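Local coordinates for peptidase M28 (Shewanella amazonensis SB2B, PDB 3IIB), which probably acts as a zinc-dependent peptidase of family M28, with carboxypeptidase or metallodipeptidase activity, at residues A[11-16]-A[422-427]; A[349-354]-A[433-438]; A[355-360]-A[364-369]. All blocks are in the same frame, centred on the assembly; numbering follows the deposited sequence. Where two conformers were deposited one is given.

Contact 1. Residues A[11-16]-A[422-427]; sequences EQLAQK and VYAQFA
Nearly equal first torsions, chi1 -69° at Leu13 and -66° at Gln425, set each CG beside its own backbone N, and beyond CG the glutamine chain stays extended. That extension carries the Gln425 amide across to helix 3-19, although its CB bond is not aimed at that helix. Its NE2 arrives 3.6 Å from Ala14 CB and, more loosely, 4.0 Å from Glu11 N. The hydrogen bond made by this NE2 goes instead to Ala10 O, one residue before the segment. At the other half of the interface the CB bonds of Leu13 and Ala424 do face across, and Leu13 CB meets Ala424 CB at 3.9 Å. The Leu13 branch CD1 reaches past that methyl to lie 3.6 Å from Ala424 O, a van der Waals contact with the backbone.

The helix segments run close to antiparallel, at 153° between their N-to-C directions, with an axis separation of 8.2 Å. Such a short spacing fits the small residues at the crossing: Leu13 CA and Ala424 CA are only 6.1 Å apart, Ala424 turns its methyl to the other helix and Ala14 offers its own from the flank. The Glu11 side chain starts away from the other helix and makes no close contact with it; its OE2 bonds to Gln7.

The chemistry is thus mostly apolar and buried, with a spacing consistent with methyl and methylene contacts. The one amide that enters the interface bonds through NE2 to Ala10 O, so the N-terminal helix is joined to helix 413-432 by a polar link beside the alkyl packing.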
ATOM      1  N   GLU A  11      19.385  -7.860 -32.868  1.00  4.80           N
ATOM      2  CA  GLU A  11      18.988  -9.128 -32.266  1.00  5.94           C
ATOM      3  C   GLU A  11      19.923  -9.536 -31.113  1.00  5.45           C
ATOM      4  O   GLU A  11      19.465  -9.960 -30.052  1.00  3.03           O
ATOM      5  CB  GLU A  11      18.901 -10.207 -33.339  1.00  8.40           C
ATOM      6  CG  GLU A  11      17.707  -9.939 -34.196  1.00 14.07           C
ATOM      7  CD  GLU A  11      17.643 -10.752 -35.450  1.00 24.50           C
ATOM      8  OE1 GLU A  11      18.631 -11.440 -35.788  1.00 21.16           O
ATOM      9  OE2 GLU A  11      16.578 -10.673 -36.097  1.00 29.60           O
ATOM     10  N   GLN A  12      21.235  -9.358 -31.312  1.00  5.97           N
ATOM     11  CA  GLN A  12      22.230  -9.697 -30.308  1.00  6.32           C
ATOM     12  C   GLN A  12      22.193  -8.768 -29.110  1.00  6.11           C
ATOM     13  O   GLN A  12      22.365  -9.241 -27.972  1.00  5.42           O
ATOM     14  CB  GLN A  12      23.618  -9.741 -30.907  1.00  4.76           C
ATOM     15  CG  GLN A  12      23.735 -10.952 -31.779  1.00  7.22           C
ATOM     16  CD  GLN A  12      24.839 -10.927 -32.813  1.00  8.23           C
ATOM     17  OE1 GLN A  12      25.638  -9.981 -32.892  1.00  8.07           O
ATOM     18  NE2 GLN A  12      24.921 -12.020 -33.602  1.00  7.13           N
ATOM     19  N   LEU A  13      21.935  -7.480 -29.347  1.00  4.73           N
ATOM     20  CA  LEU A  13      21.726  -6.540 -28.243  1.00  4.46           C
ATOM     21  C   LEU A  13      20.568  -6.972 -27.361  1.00  4.91           C
ATOM     22  O   LEU A  13      20.647  -6.918 -26.120  1.00  6.15           O
ATOM     23  CB  LEU A  13      21.526  -5.108 -28.754  1.00  5.41           C
ATOM     24  CG  LEU A  13      22.782  -4.458 -29.364  1.00  3.42           C
ATOM     25  CD1 LEU A  13      22.393  -3.197 -30.206  1.00  4.02           C
ATOM     26  CD2 LEU A  13      23.801  -4.121 -28.236  1.00  4.84           C
ATOM     27  N   ALA A  14      19.485  -7.425 -27.981  1.00  6.26           N
ATOM     28  CA  ALA A  14      18.355  -7.903 -27.197  1.00  5.46           C
ATOM     29  C   ALA A  14      18.710  -9.127 -26.392  1.00  5.15           C
ATOM     30  O   ALA A  14      18.234  -9.269 -25.285  1.00  5.75           O
ATOM     31  CB  ALA A  14      17.200  -8.181 -28.061  1.00  2.37           C
ATOM     32  N   GLN A  15      19.499 -10.031 -26.981  1.00  3.04           N
ATOM     33  CA  GLN A  15      20.014 -11.197 -26.234  1.00  4.03           C
ATOM     34  C   GLN A  15      20.764 -10.737 -24.990  1.00  6.18           C
ATOM     35  O   GLN A  15      20.555 -11.284 -23.875  1.00  6.84           O
ATOM     36  CB  GLN A  15      20.961 -12.085 -27.068  1.00  6.35           C
ATOM     37  CG  GLN A  15      20.336 -12.808 -28.266  1.00  6.15           C
ATOM     38  CD  GLN A  15      21.368 -13.163 -29.341  1.00  4.93           C
ATOM     39  OE1 GLN A  15      22.574 -13.218 -29.082  1.00  9.60           O
ATOM     40  NE2 GLN A  15      20.884 -13.337 -30.591  1.00  6.46           N
ATOM     41  N   LYS A  16      21.676  -9.794 -25.164  1.00  4.77           N
ATOM     42  CA  LYS A  16      22.445  -9.280 -24.021  1.00  5.39           C
ATOM     43  C   LYS A  16      21.545  -8.724 -22.933  1.00  5.86           C
ATOM     44  O   LYS A  16      21.804  -8.945 -21.749  1.00  7.48           O
ATOM     45  CB  LYS A  16      23.408  -8.155 -24.447  1.00  5.64           C
ATOM     46  CG  LYS A  16      24.435  -8.553 -25.508  1.00  8.66           C
ATOM     47  CD  LYS A  16      25.229  -9.828 -25.146  1.00  7.26           C
ATOM     48  CE  LYS A  16      26.391 -10.036 -26.161  1.00  7.63           C
ATOM     49  NZ  LYS A  16      25.896 -10.220 -27.553  1.00  6.27           N
ATOM     50  N   VAL A 422      14.719  -3.427 -26.069  1.00  4.03           N
ATOM     51  CA  VAL A 422      14.083  -2.625 -27.132  1.00  3.67           C
ATOM     52  C   VAL A 422      14.797  -1.270 -27.326  1.00  4.57           C
ATOM     53  O   VAL A 422      14.986  -0.826 -28.463  1.00  4.69           O
ATOM     54  CB  VAL A 422      12.609  -2.387 -26.839  1.00  2.70           C
ATOM     55  CG1 VAL A 422      12.019  -1.544 -27.973  1.00  2.84           C
ATOM     56  CG2 VAL A 422      11.883  -3.736 -26.761  1.00  5.34           C
ATOM     57  N   TYR A 423      15.223  -0.611 -26.237  1.00  5.04           N
ATOM     58  CA  TYR A 423      15.963   0.644 -26.388  1.00  5.47           C
ATOM     59  C   TYR A 423      17.315   0.415 -27.040  1.00  3.77           C
ATOM     60  O   TYR A 423      17.778   1.250 -27.812  1.00  4.81           O
ATOM     61  CB  TYR A 423      16.131   1.421 -25.074  1.00  5.86           C
ATOM     62  CG  TYR A 423      15.032   2.445 -24.893  1.00  5.30           C
ATOM     63  CD1 TYR A 423      13.786   2.091 -24.383  1.00  5.42           C
ATOM     64  CD2 TYR A 423      15.211   3.767 -25.289  1.00  3.69           C
ATOM     65  CE1 TYR A 423      12.787   3.031 -24.225  1.00  4.27           C
ATOM     66  CE2 TYR A 423      14.213   4.708 -25.153  1.00  8.04           C
ATOM     67  CZ  TYR A 423      12.994   4.345 -24.652  1.00  7.56           C
ATOM     68  OH  TYR A 423      11.999   5.308 -24.521  1.00  8.44           O
ATOM     69  N   ALA A 424      17.951  -0.710 -26.723  1.00  4.90           N
ATOM     70  CA  ALA A 424      19.237  -1.028 -27.329  1.00  5.79           C
ATOM     71  C   ALA A 424      19.058  -1.208 -28.842  1.00  6.04           C
ATOM     72  O   ALA A 424      19.854  -0.677 -29.639  1.00  7.23           O
ATOM     73  CB  ALA A 424      19.868  -2.231 -26.676  1.00  4.58           C
ATOM     74  N   GLN A 425      18.020  -1.933 -29.245  1.00  4.48           N
ATOM     75  CA  GLN A 425      17.697  -2.091 -30.648  1.00  3.13           C
ATOM     76  C   GLN A 425      17.400  -0.720 -31.284  1.00  3.74           C
ATOM     77  O   GLN A 425      17.896  -0.392 -32.364  1.00  4.37           O
ATOM     78  CB  GLN A 425      16.483  -3.004 -30.864  1.00  4.05           C
ATOM     79  CG  GLN A 425      16.732  -4.448 -30.445  1.00  3.75           C
ATOM     80  CD  GLN A 425      15.662  -5.421 -30.875  1.00  7.49           C
ATOM     81  OE1 GLN A 425      14.511  -5.036 -31.027  1.00  8.11           O
ATOM     82  NE2 GLN A 425      16.047  -6.679 -31.109  1.00  3.40           N
ATOM     83  N   PHE A 426      16.525   0.053 -30.635  1.00  6.72           N
ATOM     84  CA  PHE A 426      16.178   1.373 -31.149  1.00  3.06           C
ATOM     85  C   PHE A 426      17.416   2.245 -31.336  1.00  2.06           C
ATOM     86  O   PHE A 426      17.587   2.874 -32.396  1.00  2.71           O
ATOM     87  CB  PHE A 426      15.179   2.060 -30.201  1.00  4.87           C
ATOM     88  CG  PHE A 426      14.810   3.461 -30.605  1.00  4.12           C
ATOM     89  CD1 PHE A 426      13.818   3.681 -31.541  1.00  5.13           C
ATOM     90  CD2 PHE A 426      15.405   4.567 -30.004  1.00  4.34           C
ATOM     91  CE1 PHE A 426      13.444   4.967 -31.888  1.00  4.57           C
ATOM     92  CE2 PHE A 426      15.047   5.852 -30.378  1.00  6.63           C
ATOM     93  CZ  PHE A 426      14.075   6.052 -31.312  1.00  8.82           C
ATOM     94  N   ALA A 427      18.230   2.370 -30.302  1.00  3.57           N
ATOM     95  CA  ALA A 427      19.376   3.264 -30.366  1.00  3.78           C
ATOM     96  C   ALA A 427      20.360   2.752 -31.427  1.00  4.97           C
ATOM     97  O   ALA A 427      20.854   3.534 -32.207  1.00  4.31           O
ATOM     98  CB  ALA A 427      20.057   3.440 -29.015  1.00  5.53           C
TER

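Contact 2. Residues A[349-354]-A[433-438]; sequences HSPVIN and SKVELR
Val435 lays both of its methyl groups against one atom of the helix, Pro351 CB, with CG2 at 3.8 Å from it and CG1 at 3.9 Å. The first torsion explains the two-pronged fit: with CG1 anti to the backbone N (chi1 -175°), neither methyl is turned back from the proline. At the next helix residue, Val352 lies across Leu437, its CG1 3.6 Å from Leu437 CD2. Contact between Val352 CG1 and Val435 CG1 is looser, at 4.4 Å.

The helix is kinked at Pro351, whose nitrogen makes no bond to the preceding turn. On the other segment, which has no regular secondary structure, Ser433 OG accepts from Val435 N in an ST turn at 3.2 Å, nearly straight at 168°, and also has a weak hydrogen bond with Tyr325 OH. Arg438 N is held by Glu436 OE2 through the anti lone pair of that oxygen.

Beyond the pair, Tyr325 of strand 324-329 bonds to Val435 O, and Leu437 shares a backbone bond with Ala345. The chain leaving helix 413-432 therefore lies between that strand and helix 346-355, while Val352 also packs on Trp342 of strand 337-343.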
ATOM      1  N   HIS A 349       8.127   7.097 -42.569  1.00  4.53           N
ATOM      2  CA  HIS A 349       7.311   6.309 -41.639  1.00  4.18           C
ATOM      3  C   HIS A 349       7.389   4.810 -41.920  1.00  5.83           C
ATOM      4  O   HIS A 349       7.694   4.035 -41.025  1.00  5.02           O
ATOM      5  CB  HIS A 349       5.865   6.757 -41.682  1.00  6.18           C
ATOM      6  CG  HIS A 349       4.984   6.104 -40.663  1.00  9.20           C
ATOM      7  ND1 HIS A 349       3.640   5.895 -40.883  1.00  5.05           N
ATOM      8  CD2 HIS A 349       5.228   5.674 -39.400  1.00  5.06           C
ATOM      9  CE1 HIS A 349       3.102   5.343 -39.812  1.00  9.37           C
ATOM     10  NE2 HIS A 349       4.045   5.195 -38.898  1.00  6.23           N
ATOM     11  N   SER A 350       7.064   4.378 -43.134  1.00  4.86           N
ATOM     12  CA  SER A 350       7.118   2.957 -43.414  0.60  6.76           C
ATOM     13  C   SER A 350       8.566   2.438 -43.263  1.00  6.37           C
ATOM     14  O   SER A 350       8.763   1.375 -42.718  1.00  5.76           O
ATOM     15  CB  SER A 350       6.525   2.650 -44.772  0.60  5.96           C
ATOM     16  OG  SER A 350       5.148   2.976 -44.778  0.60  4.07           O
ATOM     17  N   PRO A 351       9.576   3.215 -43.714  1.00  3.65           N
ATOM     18  CA  PRO A 351      10.973   2.737 -43.491  1.00  4.33           C
ATOM     19  C   PRO A 351      11.354   2.506 -42.055  1.00  3.69           C
ATOM     20  O   PRO A 351      11.960   1.485 -41.771  1.00  3.56           O
ATOM     21  CB  PRO A 351      11.846   3.845 -44.135  1.00  4.28           C
ATOM     22  CG  PRO A 351      11.030   4.253 -45.280  1.00  2.97           C
ATOM     23  CD  PRO A 351       9.551   4.213 -44.791  1.00  4.06           C
ATOM     24  N   VAL A 352      10.952   3.382 -41.125  1.00  3.68           N
ATOM     25  CA  VAL A 352      11.305   3.181 -39.699  1.00  3.63           C
ATOM     26  C   VAL A 352      10.497   2.068 -39.037  1.00  3.39           C
ATOM     27  O   VAL A 352      11.014   1.308 -38.240  1.00  4.60           O
ATOM     28  CB  VAL A 352      11.291   4.497 -38.863  1.00  3.43           C
ATOM     29  CG1 VAL A 352      12.356   5.477 -39.418  1.00  4.26           C
ATOM     30  CG2 VAL A 352       9.882   5.144 -38.824  1.00  6.23           C
ATOM     31  N   ILE A 353       9.224   1.915 -39.422  1.00  6.82           N
ATOM     32  CA  ILE A 353       8.431   0.772 -38.971  1.00  5.23           C
ATOM     33  C   ILE A 353       9.167  -0.504 -39.374  1.00  6.66           C
ATOM     34  O   ILE A 353       9.365  -1.397 -38.542  1.00  6.38           O
ATOM     35  CB  ILE A 353       7.039   0.779 -39.608  1.00  4.76           C
ATOM     36  CG1 ILE A 353       6.146   1.879 -38.994  1.00  6.04           C
ATOM     37  CG2 ILE A 353       6.389  -0.624 -39.514  1.00  7.13           C
ATOM     38  CD1 ILE A 353       4.907   2.113 -39.873  1.00  5.68           C
ATOM     39  N   ASN A 354       9.572  -0.578 -40.639  1.00  5.55           N
ATOM     40  CA  ASN A 354      10.281  -1.767 -41.156  0.50  8.51           C
ATOM     41  C   ASN A 354      11.597  -2.010 -40.384  1.00  9.34           C
ATOM     42  O   ASN A 354      11.894  -3.150 -39.985  1.00  9.31           O
ATOM     43  CB  ASN A 354      10.497  -1.593 -42.668  0.50 10.22           C
ATOM     44  CG  ASN A 354      11.136  -2.824 -43.355  0.50 11.67           C
ATOM     45  OD1 ASN A 354      10.678  -3.951 -43.201  0.50 13.53           O
ATOM     46  ND2 ASN A 354      12.183  -2.581 -44.128  0.50 13.15           N
ATOM     47  N   SER A 433      20.919   4.122 -39.145  1.00  6.91           N
ATOM     48  CA  SER A 433      19.918   4.203 -40.205  1.00  5.88           C
ATOM     49  C   SER A 433      20.296   5.205 -41.267  1.00  4.89           C
ATOM     50  O   SER A 433      20.865   6.256 -40.979  1.00  6.73           O
ATOM     51  CB  SER A 433      18.579   4.629 -39.633  1.00  3.95           C
ATOM     52  OG  SER A 433      17.547   4.621 -40.632  1.00  7.56           O
ATOM     53  N   LYS A 434      19.979   4.865 -42.501  1.00  2.82           N
ATOM     54  CA  LYS A 434      20.108   5.823 -43.606  1.00  3.83           C
ATOM     55  C   LYS A 434      18.853   6.599 -43.971  1.00  6.87           C
ATOM     56  O   LYS A 434      18.885   7.369 -44.932  1.00  6.42           O
ATOM     57  CB  LYS A 434      20.615   5.063 -44.840  1.00  5.73           C
ATOM     58  CG  LYS A 434      21.927   4.361 -44.611  1.00 11.21           C
ATOM     59  CD  LYS A 434      23.005   5.332 -44.252  1.00 22.94           C
ATOM     60  N   VAL A 435      17.752   6.375 -43.248  1.00  5.35           N
ATOM     61  CA  VAL A 435      16.491   7.016 -43.559  1.00  6.03           C
ATOM     62  C   VAL A 435      16.571   8.504 -43.239  1.00  4.60           C
ATOM     63  O   VAL A 435      17.012   8.908 -42.157  1.00  5.20           O
ATOM     64  CB  VAL A 435      15.303   6.359 -42.784  1.00  3.88           C
ATOM     65  CG1 VAL A 435      13.958   6.966 -43.218  1.00  4.47           C
ATOM     66  CG2 VAL A 435      15.334   4.800 -43.000  1.00  2.04           C
ATOM     67  N   GLU A 436      16.057   9.308 -44.163  1.00  3.77           N
ATOM     68  CA  GLU A 436      15.899  10.727 -43.924  1.00  4.09           C
ATOM     69  C   GLU A 436      14.630  10.951 -43.136  1.00  4.35           C
ATOM     70  O   GLU A 436      13.551  10.665 -43.620  1.00  4.43           O
ATOM     71  CB  GLU A 436      15.901  11.518 -45.250  1.00  3.41           C
ATOM     72  CG  GLU A 436      15.594  12.976 -45.051  1.00  6.02           C
ATOM     73  CD  GLU A 436      16.594  13.629 -44.117  1.00  6.35           C
ATOM     74  OE1 GLU A 436      17.784  13.644 -44.469  1.00  9.30           O
ATOM     75  OE2 GLU A 436      16.172  14.119 -43.043  1.00  6.53           O
ATOM     76  N   LEU A 437      14.753  11.481 -41.924  1.00  6.75           N
ATOM     77  CA  LEU A 437      13.608  11.625 -41.029  1.00  4.71           C
ATOM     78  C   LEU A 437      12.892  12.990 -41.088  1.00  6.43           C
ATOM     79  O   LEU A 437      11.812  13.160 -40.515  1.00  4.75           O
ATOM     80  CB  LEU A 437      14.006  11.301 -39.581  1.00  3.84           C
ATOM     81  CG  LEU A 437      14.620   9.925 -39.289  1.00  4.28           C
ATOM     82  CD1 LEU A 437      14.800   9.828 -37.754  1.00  2.58           C
ATOM     83  CD2 LEU A 437      13.723   8.784 -39.867  1.00  2.10           C
ATOM     84  N   ARG A 438      13.475  13.936 -41.801  1.00  4.89           N
ATOM     85  CA  ARG A 438      12.976  15.287 -41.850  1.00  5.23           C
ATOM     86  C   ARG A 438      12.529  15.597 -43.303  1.00  7.32           C
ATOM     87  O   ARG A 438      12.959  14.932 -44.268  1.00  8.11           O
ATOM     88  CB  ARG A 438      14.084  16.234 -41.390  1.00  7.80           C
ATOM     89  CG  ARG A 438      14.489  16.065 -39.951  1.00  4.90           C
ATOM     90  CD  ARG A 438      15.561  17.024 -39.617  1.00  8.45           C
ATOM     91  NE  ARG A 438      16.016  16.845 -38.236  1.00  6.44           N
ATOM     92  CZ  ARG A 438      16.195  17.832 -37.365  1.00  3.76           C
ATOM     93  NH1 ARG A 438      15.997  19.084 -37.732  1.00  5.21           N
ATOM     94  NH2 ARG A 438      16.557  17.569 -36.125  1.00  4.84           N
TER

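Contact 3. Residues A[355-360]-A[364-369]; sequences AMKVAE and VAAGNN
Val364 packs against Ala359, CB to CB at 3.6 Å, and its backbone binds the same residue: Val364 N donates to Ala359 O over 3.2 Å, with an angle of 155° at the hydrogen. The donor stands above the carbonyl plane, 41° out of it. With CG1 anti to the backbone N, CG2 is the nearer of the two Val364 methyls to Ala359, close to both its CB and its O. Glu360 CA approaches Val364 O at 3.4 Å in a CA-H...O contact.

A water donates to the same Val364 O at 2.7 Å and, at 2.9 Å, to the backbone O of Met356, modelled as selenomethionine. A second water receives Ala366 N at 2.8 Å and donates to Glu360 OE2. In the conformer given, Lys357 NZ pairs with Glu360 OE2 at 3.3 Å, a salt bridge whose hydrogen bond is weak; a second lysine conformer makes it less certain.

Behind this shell, 3-10 bonds from Ala359 N to Met356 O and from Glu360 N to Lys357 O fix the turn that presents Ala359 O. Ala365 bonds through its backbone to Tyr338 and Ile340, and the short, weakly bonded strand 365-366 runs parallel to strand 337-343; helix 346-355 between them completes a beta-alpha-beta crossover, and this contact forms its return turn. Val364 also reaches Val422 of helix 413-432, and Val358 lies on helix 3-19.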
ATOM      1  N   ALA A 355      12.368  -0.945 -40.178  1.00  9.86           N
ATOM      2  CA  ALA A 355      13.629  -1.053 -39.442  1.00  7.97           C
ATOM      3  C   ALA A 355      13.386  -1.642 -38.080  1.00  9.72           C
ATOM      4  O   ALA A 355      14.231  -2.395 -37.571  1.00 11.55           O
ATOM      5  CB  ALA A 355      14.330   0.311 -39.285  1.00  7.60           C
HETATM    6  N   MSE A 356      12.286  -1.260 -37.420  1.00  6.01           N
HETATM    7  CA  MSE A 356      12.084  -1.733 -36.056  1.00  4.17           C
HETATM    8  C   MSE A 356      11.293  -3.024 -35.981  1.00  7.13           C
HETATM    9  O   MSE A 356      10.896  -3.430 -34.906  1.00  5.21           O
HETATM   10  CB  MSE A 356      11.465  -0.655 -35.190  1.00  7.82           C
HETATM   11  CG  MSE A 356      12.425   0.533 -34.967  1.00  6.40           C
HETATM   12 SE   MSE A 356      14.081  -0.000 -34.165  0.75  4.10          SE
HETATM   13  CE  MSE A 356      13.548  -0.994 -32.727  1.00  5.88           C
ATOM     14  N   LYS A 357      11.060  -3.680 -37.117  1.00  7.90           N
ATOM     15  CA  LYS A 357      10.395  -4.978 -37.057  0.50  9.56           C
ATOM     16  C   LYS A 357      11.305  -5.983 -36.370  1.00 10.47           C
ATOM     17  O   LYS A 357      10.851  -7.028 -35.964  1.00  8.15           O
ATOM     18  CB  LYS A 357       9.920  -5.429 -38.428  0.50 10.80           C
ATOM     19  CG  LYS A 357       8.577  -4.766 -38.769  0.50 18.14           C
ATOM     20  CD  LYS A 357       8.076  -5.099 -40.168  0.50 23.33           C
ATOM     21  CE  LYS A 357       6.753  -4.393 -40.466  0.50 23.57           C
ATOM     22  NZ  LYS A 357       5.900  -4.203 -39.259  0.50 15.33           N
ATOM     23  N   VAL A 358      12.580  -5.623 -36.195  1.00 10.38           N
ATOM     24  CA  VAL A 358      13.483  -6.428 -35.405  1.00 10.10           C
ATOM     25  C   VAL A 358      12.971  -6.661 -33.958  1.00 12.49           C
ATOM     26  O   VAL A 358      13.329  -7.674 -33.334  1.00 11.12           O
ATOM     27  CB  VAL A 358      14.914  -5.849 -35.408  1.00 11.70           C
ATOM     28  CG1 VAL A 358      15.013  -4.501 -34.676  1.00  7.54           C
ATOM     29  CG2 VAL A 358      15.863  -6.843 -34.814  1.00  8.39           C
ATOM     30  N   ALA A 359      12.149  -5.736 -33.443  1.00  8.62           N
ATOM     31  CA  ALA A 359      11.594  -5.819 -32.085  1.00  7.31           C
ATOM     32  C   ALA A 359      10.270  -6.584 -32.004  1.00  6.79           C
ATOM     33  O   ALA A 359       9.777  -6.826 -30.907  1.00  5.51           O
ATOM     34  CB  ALA A 359      11.418  -4.399 -31.458  1.00  6.89           C
ATOM     35  N   GLU A 360       9.690  -6.955 -33.142  1.00  6.79           N
ATOM     36  CA  GLU A 360       8.460  -7.752 -33.135  1.00  7.98           C
ATOM     37  C   GLU A 360       8.548  -8.971 -32.228  1.00  7.00           C
ATOM     38  O   GLU A 360       7.641  -9.189 -31.437  1.00  9.68           O
ATOM     39  CB  GLU A 360       8.023  -8.131 -34.577  1.00  9.10           C
ATOM     40  CG  GLU A 360       7.366  -6.965 -35.310  1.00 14.55           C
ATOM     41  CD  GLU A 360       6.681  -7.382 -36.619  1.00 20.58           C
ATOM     42  OE1 GLU A 360       7.110  -8.382 -37.210  1.00 25.73           O
ATOM     43  OE2 GLU A 360       5.714  -6.702 -37.038  1.00 24.96           O
ATOM     44  N   VAL A 364       6.873  -6.013 -29.813  1.00  5.44           N
ATOM     45  CA  VAL A 364       6.710  -4.610 -30.199  1.00  4.85           C
ATOM     46  C   VAL A 364       6.097  -4.465 -31.589  1.00  7.15           C
ATOM     47  O   VAL A 364       6.695  -4.909 -32.593  1.00  6.29           O
ATOM     48  CB  VAL A 364       8.069  -3.833 -30.137  1.00  7.52           C
ATOM     49  CG1 VAL A 364       7.847  -2.335 -30.531  1.00  6.03           C
ATOM     50  CG2 VAL A 364       8.685  -3.970 -28.757  1.00  5.99           C
ATOM     51  N   ALA A 365       4.907  -3.847 -31.625  1.00  5.20           N
ATOM     52  CA  ALA A 365       4.101  -3.690 -32.850  1.00  7.51           C
ATOM     53  C   ALA A 365       4.455  -2.397 -33.561  1.00  5.54           C
ATOM     54  O   ALA A 365       4.978  -1.457 -32.951  1.00  6.45           O
ATOM     55  CB  ALA A 365       2.549  -3.709 -32.511  1.00  8.15           C
ATOM     56  N   ALA A 366       4.176  -2.378 -34.855  1.00  5.70           N
ATOM     57  CA  ALA A 366       4.243  -1.170 -35.677  1.00  4.16           C
ATOM     58  C   ALA A 366       3.277  -0.116 -35.141  1.00  5.78           C
ATOM     59  O   ALA A 366       2.166  -0.423 -34.672  1.00  7.75           O
ATOM     60  CB  ALA A 366       3.957  -1.486 -37.148  1.00  6.69           C
ATOM     61  N   GLY A 367       3.702   1.128 -35.232  1.00  5.09           N
ATOM     62  CA  GLY A 367       2.906   2.247 -34.775  1.00  5.15           C
ATOM     63  C   GLY A 367       2.660   3.348 -35.763  1.00  6.34           C
ATOM     64  O   GLY A 367       2.991   3.268 -36.959  1.00  7.39           O
ATOM     65  N   ASN A 368       2.042   4.389 -35.235  1.00  7.24           N
ATOM     66  CA  ASN A 368       1.600   5.521 -36.027  1.00  4.64           C
ATOM     67  C   ASN A 368       2.706   6.555 -36.227  1.00  5.73           C
ATOM     68  O   ASN A 368       3.868   6.311 -35.871  1.00  6.06           O
ATOM     69  CB  ASN A 368       0.321   6.148 -35.429  1.00  8.62           C
ATOM     70  CG  ASN A 368       0.532   6.753 -34.069  1.00  9.49           C
ATOM     71  OD1 ASN A 368       1.475   7.486 -33.822  1.00  8.61           O
ATOM     72  ND2 ASN A 368      -0.374   6.437 -33.147  1.00 17.23           N
ATOM     73  N   ASN A 369       2.353   7.687 -36.837  1.00  5.31           N
ATOM     74  CA  ASN A 369       3.333   8.771 -37.112  1.00  5.38           C
ATOM     75  C   ASN A 369       2.899  10.087 -36.490  1.00  5.18           C
ATOM     76  O   ASN A 369       3.092  11.162 -37.058  1.00  6.54           O
ATOM     77  CB  ASN A 369       3.596   8.933 -38.616  1.00  5.07           C
ATOM     78  CG  ASN A 369       4.896   9.649 -38.910  1.00  5.01           C
ATOM     79  OD1 ASN A 369       5.773   9.767 -38.038  1.00  3.06           O
ATOM     80  ND2 ASN A 369       5.021  10.178 -40.140  1.00  6.64           N
TER
HETATM   81  O   HOH W   1       8.067  -3.630 -34.512  1.00 10.55           O
HETATM   82  O   HOH W   2       3.505  -4.896 -35.927  1.00 16.87           O

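How the contacts relate
From the N terminus, helix 3-19 waits some 400 residues for its partner: contact 1 closes that long loop at helix 413-432. Contact 2 starts inside the loop, on helix 346-355, and ends just past helix 413-432, so the two cross. Contact 3 closes a short turn nested within both. It is also the spatial middle: Val422 CG2 meets Val364 CG2 at 3.8 Å, joining it to contact 1, while a probable hydrogen bond from His349 NE2 to Gly367 O joins it to contact 2. Contacts 1 and 2 do not touch, their nearest atoms being about 7 Å apart. Together they tie both chain ends to the crossover that includes helix 346-355.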